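PDB 5D79: berberine bridge enzyme-like protein from Arabidopsis thaliana, which carries FAD as its cofactor, is assigned as an oxidoreductase of the berberine bridge enzyme-like family, and is involved in adaptation to salt stress. Local coordinates for residues Thr288-Ser293 with Val298-Thr303; Thr254-Gln259 with Leu284-Thr289; Gln91-Cys96 with Ala126-Arg131; Phe236-Ser241 with Asp518-Glu523. One frame throughout, in Å; residues are numbered along the deposited sequence.

The four contacts fall into two pairs on opposite sides of the chain's centre. Contacts 1 and 2, with centres about 10 Å apart, lie in the antiparallel sheet holding strands 253-260, 298-306 and 284-292; they share Thr288 and Thr289 of strand 284-292. Contacts 3 and 4, with centres about 11 Å apart, meet through Ile94, Val238, Ile128, Phe519 and Phe520 in the FAD-binding part, near the adenine end of the cofactor. About 42 Å separates the centres of contacts 1 and 3. Along the chain contact 3 closes first; residues 236-241 follow, then the strands of contacts 2 and 1, and finally 518-523 return from the C-terminal region to the FAD-binding domain.

Contact 1. Residues Thr288-Ser293 with Val298-Thr303; sequences TTLERS and VHALFT
Glu291 O is gripped by two groups of the neighbouring strand: His299 N donates a hydrogen bond of 3.0 Å, and the CA-H of Val298 adds a weaker contact, CA to O 3.5 Å. The return bond, from Glu291 N to His299 O, is weak. Farther along, Thr289 and Leu301 bond in both directions, Leu301 N to Thr289 O at 2.9 Å being nearly straight (172°). The segments are the two arms of a beta hairpin, strands 284-292 and 298-306, within a seven-stranded antiparallel sheet.

On the face covered by helices 263-276 and 378-388, Leu290 CD2 packs on Ala300 CB at 3.7 Å. There Thr288 and Phe302 run side by side; Thr288 OG1 comes to 3.2 Å from Phe302 CD1 and, though buried, has no hydrogen-bond partner in the model. On the other face His299 CG sits between its backbone N and carbonyl carbon (chi1 75°), which lays the imidazole alongside the Glu291 chain, ring and carboxylate only 17° from coplanar, with Glu291 CG at the ring edge. Ser293 CB lies over one ring face, toward its rim, in a CH-pi contact, 3.9 Å from the His299 centroid. An alanine at His299 removes the ring and would probably leave Gln259 NE2 without its hydrogen-bond partner ND1 and open a gap beside Ser293 CB. Glu291 OE2 reaches past the imidazole to Leu301 CD2, 3.6 Å away.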
# COMPACT_ATOMS: atom_id res chain seq x y z
N THR A 288 4.91 10.00 13.67
CA THR A 288 6.04 9.71 14.52
C THR A 288 6.75 8.47 13.99
O THR A 288 6.14 7.41 13.81
CB THR A 288 5.61 9.48 16.00
OG1 THR A 288 5.03 10.68 16.54
CG2 THR A 288 6.79 9.06 16.86
N THR A 289 8.04 8.60 13.71
CA THR A 289 8.81 7.45 13.28
C THR A 289 9.95 7.19 14.24
O THR A 289 10.77 8.06 14.52
CB THR A 289 9.38 7.63 11.88
OG1 THR A 289 8.34 8.08 11.00
CG2 THR A 289 9.98 6.31 11.36
N LEU A 290 10.00 5.98 14.76
CA LEU A 290 11.12 5.55 15.56
C LEU A 290 12.08 4.76 14.67
O LEU A 290 11.67 3.81 14.00
CB LEU A 290 10.64 4.71 16.72
CG LEU A 290 9.59 5.38 17.58
CD1 LEU A 290 9.30 4.50 18.78
CD2 LEU A 290 10.08 6.72 18.02
N GLU A 291 13.34 5.16 14.66
CA GLU A 291 14.32 4.58 13.74
C GLU A 291 15.72 5.05 14.11
O GLU A 291 15.89 5.86 15.00
CB GLU A 291 14.01 4.98 12.30
CG GLU A 291 14.15 6.46 12.10
CD GLU A 291 13.89 6.89 10.70
OE1 GLU A 291 13.54 6.02 9.87
OE2 GLU A 291 14.04 8.09 10.42
N ARG A 292 16.73 4.53 13.40
CA ARG A 292 18.10 5.00 13.56
C ARG A 292 18.32 6.36 12.92
O ARG A 292 17.68 6.70 11.92
CB ARG A 292 19.10 4.02 12.95
CG ARG A 292 19.24 2.70 13.66
CD ARG A 292 19.95 2.82 15.00
NE ARG A 292 19.84 1.55 15.71
CZ ARG A 292 20.75 0.59 15.66
NH1 ARG A 292 21.86 0.77 14.96
NH2 ARG A 292 20.55 -0.55 16.32
N SER A 293 19.26 7.12 13.49
CA SER A 293 19.73 8.35 12.88
C SER A 293 21.06 8.12 12.17
O SER A 293 21.67 7.06 12.33
CB SER A 293 19.86 9.45 13.93
OG SER A 293 20.82 9.10 14.91
N VAL A 298 19.13 5.54 18.13
CA VAL A 298 17.68 5.61 18.05
C VAL A 298 17.20 7.03 18.34
O VAL A 298 17.66 7.69 19.28
CB VAL A 298 17.03 4.61 19.02
CG1 VAL A 298 15.52 4.61 18.87
CG2 VAL A 298 17.58 3.23 18.78
N HIS A 299 16.27 7.50 17.52
CA HIS A 299 15.66 8.79 17.76
C HIS A 299 14.19 8.73 17.37
O HIS A 299 13.78 7.79 16.68
CB HIS A 299 16.42 9.89 17.00
CG HIS A 299 16.18 9.91 15.52
ND1 HIS A 299 16.57 10.97 14.73
CD2 HIS A 299 15.58 9.03 14.68
CE1 HIS A 299 16.23 10.73 13.47
NE2 HIS A 299 15.62 9.56 13.42
N ALA A 300 13.41 9.70 17.83
CA ALA A 300 12.03 9.90 17.40
C ALA A 300 11.97 11.04 16.40
O ALA A 300 12.37 12.16 16.71
CB ALA A 300 11.12 10.19 18.58
N LEU A 301 11.46 10.75 15.22
CA LEU A 301 11.31 11.73 14.16
C LEU A 301 9.84 12.12 14.00
O LEU A 301 9.02 11.32 13.56
CB LEU A 301 11.88 11.17 12.86
CG LEU A 301 12.33 12.15 11.77
CD1 LEU A 301 13.54 12.95 12.25
CD2 LEU A 301 12.63 11.38 10.49
N PHE A 302 9.51 13.35 14.37
CA PHE A 302 8.18 13.90 14.17
C PHE A 302 8.13 14.75 12.92
O PHE A 302 8.71 15.84 12.87
CB PHE A 302 7.77 14.71 15.38
CG PHE A 302 7.91 13.98 16.67
CD1 PHE A 302 6.88 13.17 17.13
CD2 PHE A 302 9.08 14.07 17.41
CE1 PHE A 302 7.01 12.48 18.32
CE2 PHE A 302 9.21 13.37 18.59
CZ PHE A 302 8.18 12.58 19.05
N THR A 303 7.43 14.25 11.90
CA THR A 303 7.28 14.95 10.64
C THR A 303 5.81 15.17 10.35
O THR A 303 4.94 14.41 10.80
CB THR A 303 7.92 14.19 9.48
OG1 THR A 303 7.36 12.88 9.41
CG2 THR A 303 9.39 14.07 9.71

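Contact 2. Residues Thr254-Gln259 with Leu284-Thr289; sequences TVFKVQ and LFIRTT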
# COMPACT_ATOMS: atom_id res chain seq x y z
N THR A 254 2.54 23.71 4.44
CA THR A 254 3.66 23.76 5.36
C THR A 254 4.04 22.37 5.84
O THR A 254 3.21 21.65 6.41
CB THR A 254 3.33 24.64 6.60
OG1 THR A 254 2.92 25.94 6.18
CG2 THR A 254 4.54 24.77 7.49
N VAL A 255 5.31 22.00 5.63
CA VAL A 255 5.88 20.81 6.26
C VAL A 255 6.76 21.19 7.46
O VAL A 255 7.20 22.33 7.59
CB VAL A 255 6.70 19.95 5.27
CG1 VAL A 255 5.83 19.49 4.11
CG2 VAL A 255 7.96 20.70 4.79
N PHE A 256 7.01 20.22 8.34
CA PHE A 256 7.86 20.43 9.52
C PHE A 256 8.54 19.14 9.99
O PHE A 256 8.04 18.03 9.79
CB PHE A 256 7.06 21.04 10.67
CG PHE A 256 5.96 20.15 11.22
CD1 PHE A 256 4.68 20.19 10.67
CD2 PHE A 256 6.20 19.30 12.30
CE1 PHE A 256 3.69 19.39 11.18
CE2 PHE A 256 5.20 18.50 12.81
CZ PHE A 256 3.94 18.54 12.25
N LYS A 257 9.69 19.29 10.63
CA LYS A 257 10.41 18.15 11.15
C LYS A 257 10.98 18.54 12.49
O LYS A 257 11.53 19.63 12.65
CB LYS A 257 11.51 17.71 10.17
CG LYS A 257 12.31 16.49 10.61
CD LYS A 257 13.24 16.01 9.50
CE LYS A 257 12.45 15.57 8.26
NZ LYS A 257 13.29 15.17 7.08
N VAL A 258 10.81 17.66 13.47
CA VAL A 258 11.44 17.83 14.76
C VAL A 258 12.09 16.51 15.15
O VAL A 258 11.48 15.46 15.07
CB VAL A 258 10.45 18.28 15.84
CG1 VAL A 258 11.06 18.14 17.23
CG2 VAL A 258 9.99 19.71 15.58
N GLN A 259 13.35 16.58 15.56
CA GLN A 259 14.11 15.40 15.94
C GLN A 259 14.34 15.37 17.45
O GLN A 259 14.67 16.39 18.06
CB GLN A 259 15.44 15.37 15.19
CG GLN A 259 16.20 14.07 15.33
CD GLN A 259 17.68 14.28 15.48
OE1 GLN A 259 18.13 15.34 15.92
NE2 GLN A 259 18.46 13.27 15.11
N LEU A 284 -4.02 19.18 9.77
CA LEU A 284 -2.74 18.83 10.39
C LEU A 284 -2.47 17.33 10.46
O LEU A 284 -3.19 16.58 11.11
CB LEU A 284 -2.66 19.42 11.81
CG LEU A 284 -1.35 19.19 12.58
CD1 LEU A 284 -0.16 19.63 11.75
CD2 LEU A 284 -1.36 19.95 13.91
N PHE A 285 -1.39 16.92 9.80
CA PHE A 285 -0.91 15.55 9.78
C PHE A 285 0.38 15.46 10.56
O PHE A 285 1.35 16.11 10.19
CB PHE A 285 -0.69 15.08 8.34
CG PHE A 285 -0.07 13.71 8.23
CD1 PHE A 285 -0.85 12.56 8.29
CD2 PHE A 285 1.30 13.56 8.05
CE1 PHE A 285 -0.27 11.30 8.18
CE2 PHE A 285 1.88 12.30 7.93
CZ PHE A 285 1.09 11.17 7.99
N ILE A 286 0.41 14.68 11.64
CA ILE A 286 1.62 14.51 12.44
C ILE A 286 1.99 13.03 12.64
O ILE A 286 1.35 12.30 13.40
CB ILE A 286 1.50 15.16 13.84
CG1 ILE A 286 0.52 16.33 13.84
CG2 ILE A 286 2.86 15.62 14.36
CD1 ILE A 286 0.23 16.80 15.22
N ARG A 287 3.06 12.61 11.98
CA ARG A 287 3.58 11.25 12.06
C ARG A 287 4.80 11.13 12.99
O ARG A 287 5.61 12.05 13.11
CB ARG A 287 3.92 10.75 10.64
CG ARG A 287 4.99 9.64 10.58
CD ARG A 287 5.10 9.00 9.20
NE ARG A 287 3.84 8.36 8.79
CZ ARG A 287 3.60 7.90 7.57
NH1 ARG A 287 4.53 8.01 6.63
NH2 ARG A 287 2.43 7.34 7.28
N THR A 288 4.91 10.00 13.67
CA THR A 288 6.04 9.71 14.52
C THR A 288 6.75 8.47 13.99
O THR A 288 6.14 7.41 13.81
CB THR A 288 5.61 9.48 16.00
OG1 THR A 288 5.03 10.68 16.54
CG2 THR A 288 6.79 9.06 16.86
N THR A 289 8.04 8.60 13.71
CA THR A 289 8.81 7.45 13.28
C THR A 289 9.95 7.19 14.24
O THR A 289 10.77 8.06 14.52
CB THR A 289 9.38 7.63 11.88
OG1 THR A 289 8.34 8.08 11.00
CG2 THR A 289 9.98 6.31 11.36
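Leu284 is the first residue of 284-289 to meet Phe256: its CD1 lies 3.9 Å from Phe256 CE1, the two side chains crossing at about a right angle. Phe285 contributes only its backbone, with O 4.1 Å from Phe256 CZ, while its own side chain packs against Thr190. Ile286 then brings CG2 to the ring's edge, close to the ring plane and 3.8 Å from Phe256 CZ. Beyond it Arg287 N bonds to Thr303 O of the strand between, so the main chain of 284-289 is tied to strand 298-306.

That middle strand explains the spacing. Strands 253-260 and 284-292 are next-but-one neighbours in the antiparallel sheet; the segments 254-259 and 284-289 run in similar directions (26°), their axes 9.2 Å apart at closest approach. Phe256 spans the gap with CG between its backbone N and carbonyl carbon (chi1 65°), and its backbone partner on the middle strand is Gly304, whose lack of a side chain is consistent with a ring lying across it. Leu313 of helix 310-320 touches both Phe256 and Leu284 on this face. An alanine in place of Phe256 would probably open a gap over the middle strand and take from Leu284 CD1 and Ile286 CG2 the ring they pack on. Across the two segments the side-chain contact is wholly apolar, so it rests on close, buried fit, while the backbone bonds of strand 298-306 fix the spacing.

Contact 3. Residues Gln91-Cys96 with Ala126-Arg131; sequences QTVIRC and AVIDLR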
# COMPACT_ATOMS: atom_id res chain seq x y z
N GLN A 91 -8.09 -9.22 -21.74
CA GLN A 91 -9.26 -10.06 -21.96
C GLN A 91 -8.85 -11.44 -22.45
O GLN A 91 -9.30 -12.46 -21.94
CB GLN A 91 -10.20 -9.41 -22.97
CG GLN A 91 -10.65 -8.03 -22.59
CD GLN A 91 -11.64 -7.47 -23.59
OE1 GLN A 91 -11.26 -6.71 -24.49
NE2 GLN A 91 -12.91 -7.84 -23.44
N THR A 92 -7.98 -11.45 -23.45
CA THR A 92 -7.56 -12.68 -24.08
C THR A 92 -6.81 -13.55 -23.08
O THR A 92 -6.94 -14.78 -23.09
CB THR A 92 -6.68 -12.40 -25.30
OG1 THR A 92 -7.44 -11.64 -26.24
CG2 THR A 92 -6.22 -13.69 -25.95
N VAL A 93 -6.04 -12.92 -22.20
CA VAL A 93 -5.31 -13.67 -21.19
C VAL A 93 -6.27 -14.33 -20.21
O VAL A 93 -6.15 -15.52 -19.91
CB VAL A 93 -4.34 -12.78 -20.42
CG1 VAL A 93 -3.72 -13.56 -19.29
CG2 VAL A 93 -3.25 -12.26 -21.35
N ILE A 94 -7.25 -13.57 -19.74
CA ILE A 94 -8.28 -14.07 -18.84
C ILE A 94 -9.08 -15.21 -19.48
O ILE A 94 -9.28 -16.26 -18.86
CB ILE A 94 -9.27 -12.95 -18.40
CG1 ILE A 94 -8.53 -11.81 -17.67
CG2 ILE A 94 -10.38 -13.50 -17.53
CD1 ILE A 94 -7.41 -12.28 -16.74
N ARG A 95 -9.52 -15.01 -20.71
CA ARG A 95 -10.29 -16.03 -21.43
C ARG A 95 -9.48 -17.31 -21.72
O ARG A 95 -9.96 -18.41 -21.46
CB ARG A 95 -10.85 -15.46 -22.72
CG ARG A 95 -11.84 -14.34 -22.47
CD ARG A 95 -12.78 -14.14 -23.64
NE ARG A 95 -13.50 -12.86 -23.55
CZ ARG A 95 -13.15 -11.76 -24.22
NH1 ARG A 95 -12.10 -11.78 -25.04
NH2 ARG A 95 -13.86 -10.65 -24.07
N CYS A 96 -8.27 -17.15 -22.25
CA CYS A 96 -7.42 -18.31 -22.56
C CYS A 96 -6.96 -19.07 -21.32
O CYS A 96 -6.87 -20.29 -21.35
CB CYS A 96 -6.18 -17.87 -23.34
SG CYS A 96 -6.49 -17.37 -25.04
N ALA A 126 1.16 -17.75 -14.56
CA ALA A 126 1.69 -16.76 -15.47
C ALA A 126 1.48 -15.38 -14.83
O ALA A 126 0.74 -15.26 -13.86
CB ALA A 126 1.00 -16.85 -16.81
N VAL A 127 2.13 -14.36 -15.38
CA VAL A 127 2.04 -13.00 -14.85
C VAL A 127 1.48 -12.02 -15.88
O VAL A 127 1.98 -11.94 -16.99
CB VAL A 127 3.42 -12.47 -14.37
CG1 VAL A 127 3.36 -10.98 -14.10
CG2 VAL A 127 3.88 -13.22 -13.12
N ILE A 128 0.44 -11.28 -15.50
CA ILE A 128 -0.03 -10.13 -16.27
C ILE A 128 0.62 -8.84 -15.72
O ILE A 128 0.12 -8.23 -14.77
CB ILE A 128 -1.58 -9.98 -16.21
CG1 ILE A 128 -2.28 -11.32 -16.45
CG2 ILE A 128 -2.07 -8.95 -17.21
CD1 ILE A 128 -3.76 -11.27 -16.20
N ASP A 129 1.74 -8.44 -16.32
CA ASP A 129 2.47 -7.24 -15.92
C ASP A 129 1.89 -6.03 -16.66
O ASP A 129 1.86 -6.00 -17.89
CB ASP A 129 3.97 -7.40 -16.23
CG ASP A 129 4.85 -6.31 -15.60
OD1 ASP A 129 4.55 -5.10 -15.75
OD2 ASP A 129 5.88 -6.66 -14.98
N LEU A 130 1.42 -5.04 -15.89
CA LEU A 130 0.67 -3.91 -16.45
C LEU A 130 1.53 -2.71 -16.79
O LEU A 130 1.01 -1.62 -17.03
CB LEU A 130 -0.42 -3.47 -15.47
CG LEU A 130 -1.46 -4.55 -15.18
CD1 LEU A 130 -2.36 -4.12 -14.04
CD2 LEU A 130 -2.27 -4.82 -16.42
N ARG A 131 2.84 -2.92 -16.84
CA ARG A 131 3.80 -1.84 -17.04
C ARG A 131 3.55 -0.98 -18.28
O ARG A 131 3.94 0.18 -18.31
CB ARG A 131 5.21 -2.43 -17.13
CG ARG A 131 5.48 -3.26 -18.38
CD ARG A 131 6.86 -3.84 -18.28
NE ARG A 131 7.09 -4.30 -16.92
CZ ARG A 131 8.22 -4.83 -16.48
NH1 ARG A 131 9.26 -4.96 -17.30
NH2 ARG A 131 8.32 -5.21 -15.21
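Ile128 CD1 meets two residues of helix 87-100, with Val93 CG1 and Ile94 CD1 each 3.8 Å from it. The two approaches differ. Val93 and Ile128 slide past each other in opposite directions, so that Val93 CG1 also rests on Ile128 CG1 at 3.9 Å; Ile94 crosses Ile128 at about a right angle and touches it through its terminal methyl alone. An extended Ile128 chain (chi2 172°) carries CD1 out from the strand to the helix.

In the next shell Val93 leans on Ile82 and Leu35, and Ile128 on Val104 and Thr106. Ile94 CD1 also packs on Val238 CG2. The elements form a beta-alpha-beta crossover of the FAD-binding domain: strand 80-82 leads into helix 87-100 and on to the parallel strand 103-107, with strand 125-129 lying between those two strands in the sheet. Ile128 thus projects from this inserted strand against the helix. The helix is also fixed from another direction, by the disulfide of Cys96 with Cys34 of helix 29-36.

Next along from Ile128, Asp129 OD1 takes Arg131 N at 3.0 Å nearly along its C-O axis, an Asx turn, and receives Arg131 NE from above the carboxylate plane at 2.9 Å. Asp129 OD2 forms a salt bridge with Arg131 NH2 at 2.8 Å and another with Arg107 NH2. Two arginines on one buried carboxylate would probably favour its ionised form. Between Asp129 and Arg131 in this turn, Leu130 touches the FAD.

Contact 4. Residues Phe236-Ser241 with Asp518-Glu523; sequences FGVILS and DFFCDE. With FAD (flavin-adenine dinucleotide), chain E.
Phe520 CG lies anti to its carbonyl carbon (chi1 -63°), and with chi2 at -80° this sets the ring flat against the backbone of Gly237. The contact brings a C-terminal loop onto the start of strand 238-248 in the PCMH-type FAD-binding domain, beside the adenine pocket. Gly237 CA stands over the middle of the Phe520 ring, 3.5 Å from the centroid and 7° off the normal, a CH-pi contact. At the backbone angles of Gly237 any CB would be jammed against the carbonyl O of Phe236, which by itself calls for glycine. Phe519 CD2 covers the opposite face of the Phe520 ring, 3.5 Å above its plane, leaving the ring sandwiched. To one side Val238 CG2 reaches Phe520 CE1 at 3.7 Å.

Farther along the strand is a classic beta bulge, where Leu240 and Ser241 both face Leu206. Phe520 packs on the residues just before Ile239, whose backbone bonds the adenine: Ile239 N donates to FAD N1A at 3.0 Å, and Ile239 O, which also bonds Thr149 OG1, accepts from FAD N6A at 2.8 Å.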
# COMPACT_ATOMS: atom_id res chain seq x y z
N PHE A 236 -10.83 -10.07 -7.30
CA PHE A 236 -12.05 -9.63 -7.99
C PHE A 236 -11.96 -9.44 -9.51
O PHE A 236 -12.99 -9.34 -10.18
CB PHE A 236 -12.57 -8.34 -7.34
CG PHE A 236 -13.04 -8.53 -5.93
CD1 PHE A 236 -14.29 -9.08 -5.67
CD2 PHE A 236 -12.23 -8.21 -4.85
CE1 PHE A 236 -14.73 -9.29 -4.38
CE2 PHE A 236 -12.66 -8.41 -3.56
CZ PHE A 236 -13.92 -8.96 -3.33
N GLY A 237 -10.74 -9.39 -10.05
CA GLY A 237 -10.57 -9.22 -11.49
C GLY A 237 -9.25 -8.57 -11.88
O GLY A 237 -8.31 -8.53 -11.09
N VAL A 238 -9.18 -8.08 -13.12
CA VAL A 238 -8.06 -7.25 -13.53
C VAL A 238 -8.54 -5.82 -13.74
O VAL A 238 -9.19 -5.53 -14.74
CB VAL A 238 -7.38 -7.73 -14.82
CG1 VAL A 238 -6.14 -6.88 -15.10
CG2 VAL A 238 -7.00 -9.20 -14.70
N ILE A 239 -8.20 -4.95 -12.80
CA ILE A 239 -8.60 -3.56 -12.88
C ILE A 239 -7.71 -2.85 -13.91
O ILE A 239 -6.48 -2.87 -13.80
CB ILE A 239 -8.50 -2.86 -11.50
CG1 ILE A 239 -9.16 -3.73 -10.43
CG2 ILE A 239 -9.17 -1.49 -11.55
CD1 ILE A 239 -8.77 -3.38 -9.03
N LEU A 240 -8.35 -2.24 -14.90
CA LEU A 240 -7.64 -1.64 -16.02
C LEU A 240 -7.33 -0.17 -15.78
O LEU A 240 -6.28 0.34 -16.21
CB LEU A 240 -8.45 -1.80 -17.30
CG LEU A 240 -8.60 -3.22 -17.85
CD1 LEU A 240 -9.41 -3.16 -19.13
CD2 LEU A 240 -7.24 -3.88 -18.09
N SER A 241 -8.25 0.51 -15.09
CA SER A 241 -8.12 1.96 -14.94
C SER A 241 -8.93 2.48 -13.75
O SER A 241 -9.94 1.89 -13.36
CB SER A 241 -8.57 2.63 -16.23
OG SER A 241 -8.05 3.94 -16.31
N ASP A 518 -14.18 -18.73 -8.95
CA ASP A 518 -13.02 -18.41 -8.13
C ASP A 518 -11.73 -18.39 -8.99
O ASP A 518 -10.70 -18.94 -8.59
CB ASP A 518 -12.90 -19.40 -6.97
CG ASP A 518 -11.94 -18.93 -5.89
OD1 ASP A 518 -11.61 -17.72 -5.85
OD2 ASP A 518 -11.51 -19.77 -5.06
N PHE A 519 -11.77 -17.76 -10.16
CA PHE A 519 -10.58 -17.69 -11.01
C PHE A 519 -9.51 -16.83 -10.36
O PHE A 519 -8.34 -17.21 -10.31
CB PHE A 519 -10.89 -17.14 -12.41
CG PHE A 519 -9.64 -16.98 -13.28
CD1 PHE A 519 -9.00 -18.10 -13.82
CD2 PHE A 519 -9.12 -15.72 -13.56
CE1 PHE A 519 -7.85 -17.97 -14.62
CE2 PHE A 519 -7.97 -15.58 -14.36
CZ PHE A 519 -7.34 -16.71 -14.89
N PHE A 520 -9.91 -15.67 -9.86
CA PHE A 520 -8.95 -14.75 -9.26
C PHE A 520 -8.69 -15.11 -7.80
O PHE A 520 -9.45 -14.71 -6.92
CB PHE A 520 -9.44 -13.32 -9.41
CG PHE A 520 -9.55 -12.88 -10.84
CD1 PHE A 520 -8.43 -12.48 -11.54
CD2 PHE A 520 -10.77 -12.91 -11.50
CE1 PHE A 520 -8.52 -12.09 -12.86
CE2 PHE A 520 -10.87 -12.52 -12.82
CZ PHE A 520 -9.74 -12.11 -13.50
N CYS A 521 -7.63 -15.87 -7.57
CA CYS A 521 -7.28 -16.34 -6.23
C CYS A 521 -5.78 -16.33 -5.99
O CYS A 521 -5.00 -16.63 -6.89
CB CYS A 521 -7.84 -17.76 -5.99
SG CYS A 521 -6.99 -19.15 -6.84
N ASP A 522 -5.37 -15.96 -4.78
CA ASP A 522 -4.00 -16.14 -4.32
C ASP A 522 -4.03 -16.81 -2.94
O ASP A 522 -5.04 -17.41 -2.55
CB ASP A 522 -3.21 -14.82 -4.28
CG ASP A 522 -3.97 -13.68 -3.61
OD1 ASP A 522 -4.69 -13.89 -2.62
OD2 ASP A 522 -3.83 -12.54 -4.07
N GLU A 523 -2.93 -16.70 -2.20
CA GLU A 523 -2.81 -17.40 -0.93
C GLU A 523 -3.64 -16.80 0.23
O GLU A 523 -3.78 -17.43 1.29
CB GLU A 523 -1.33 -17.45 -0.53
CG GLU A 523 -0.47 -18.41 -1.39
CD GLU A 523 -0.19 -17.89 -2.80
OE1 GLU A 523 -0.32 -16.67 -3.04
OE2 GLU A 523 0.16 -18.72 -3.67
PA FAD E . 1.77 -5.11 -6.82
O1A FAD E . 2.68 -6.18 -6.26
O2A FAD E . 1.94 -4.91 -8.31
O5B FAD E . 0.24 -5.45 -6.43
C5B FAD E . -0.12 -5.85 -5.11
C4B FAD E . -1.43 -6.65 -5.07
O4B FAD E . -2.41 -5.98 -5.84
C3B FAD E . -1.25 -8.04 -5.66
O3B FAD E . -2.03 -8.99 -4.97
C2B FAD E . -1.73 -7.86 -7.09
O2B FAD E . -2.23 -9.07 -7.64
C1B FAD E . -2.77 -6.76 -6.96
N9A FAD E . -2.91 -5.91 -8.16
C8A FAD E . -2.00 -5.03 -8.71
N7A FAD E . -2.57 -4.44 -9.80
C5A FAD E . -3.82 -4.94 -9.96
C6A FAD E . -4.83 -4.70 -10.89
N6A FAD E . -4.76 -3.68 -11.73
N1A FAD E . -6.03 -5.38 -10.78
C2A FAD E . -6.23 -6.27 -9.76
N3A FAD E . -5.22 -6.50 -8.84
C4A FAD E . -4.04 -5.85 -8.93
N1 FAD E . 0.91 1.55 1.34
C2 FAD E . 0.27 2.59 1.98
O2 FAD E . -0.95 2.75 1.85
N3 FAD E . 1.01 3.47 2.76
C4 FAD E . 2.38 3.32 2.91
O4 FAD E . 3.02 4.18 3.51
C4X FAD E . 3.03 2.28 2.24
N5 FAD E . 4.41 2.17 2.25
C5X FAD E . 5.04 1.33 1.34
C6 FAD E . 6.42 1.37 1.15
C7 FAD E . 7.03 0.51 0.23
C7M FAD E . 8.52 0.56 0.04
C8 FAD E . 6.26 -0.37 -0.53
C8M FAD E . 6.90 -1.32 -1.50
C9 FAD E . 4.89 -0.41 -0.33
C9A FAD E . 4.28 0.39 0.63
N10 FAD E . 2.91 0.33 0.86
C10 FAD E . 2.28 1.41 1.43
C1' FAD E . 2.13 -0.87 0.41
C2' FAD E . 1.57 -0.74 -0.99
O2' FAD E . 0.59 0.28 -1.01
C3' FAD E . 0.97 -2.09 -1.37
O3' FAD E . 2.02 -3.03 -1.45
C4' FAD E . 0.29 -2.06 -2.72
O4' FAD E . -0.66 -3.09 -2.80
C5' FAD E . 1.31 -2.32 -3.80
O5' FAD E . 0.76 -1.95 -5.04
P FAD E . 1.64 -2.24 -6.35
O1P FAD E . 0.80 -2.06 -7.59
O2P FAD E . 2.86 -1.35 -6.39
O3P FAD E . 2.11 -3.75 -6.03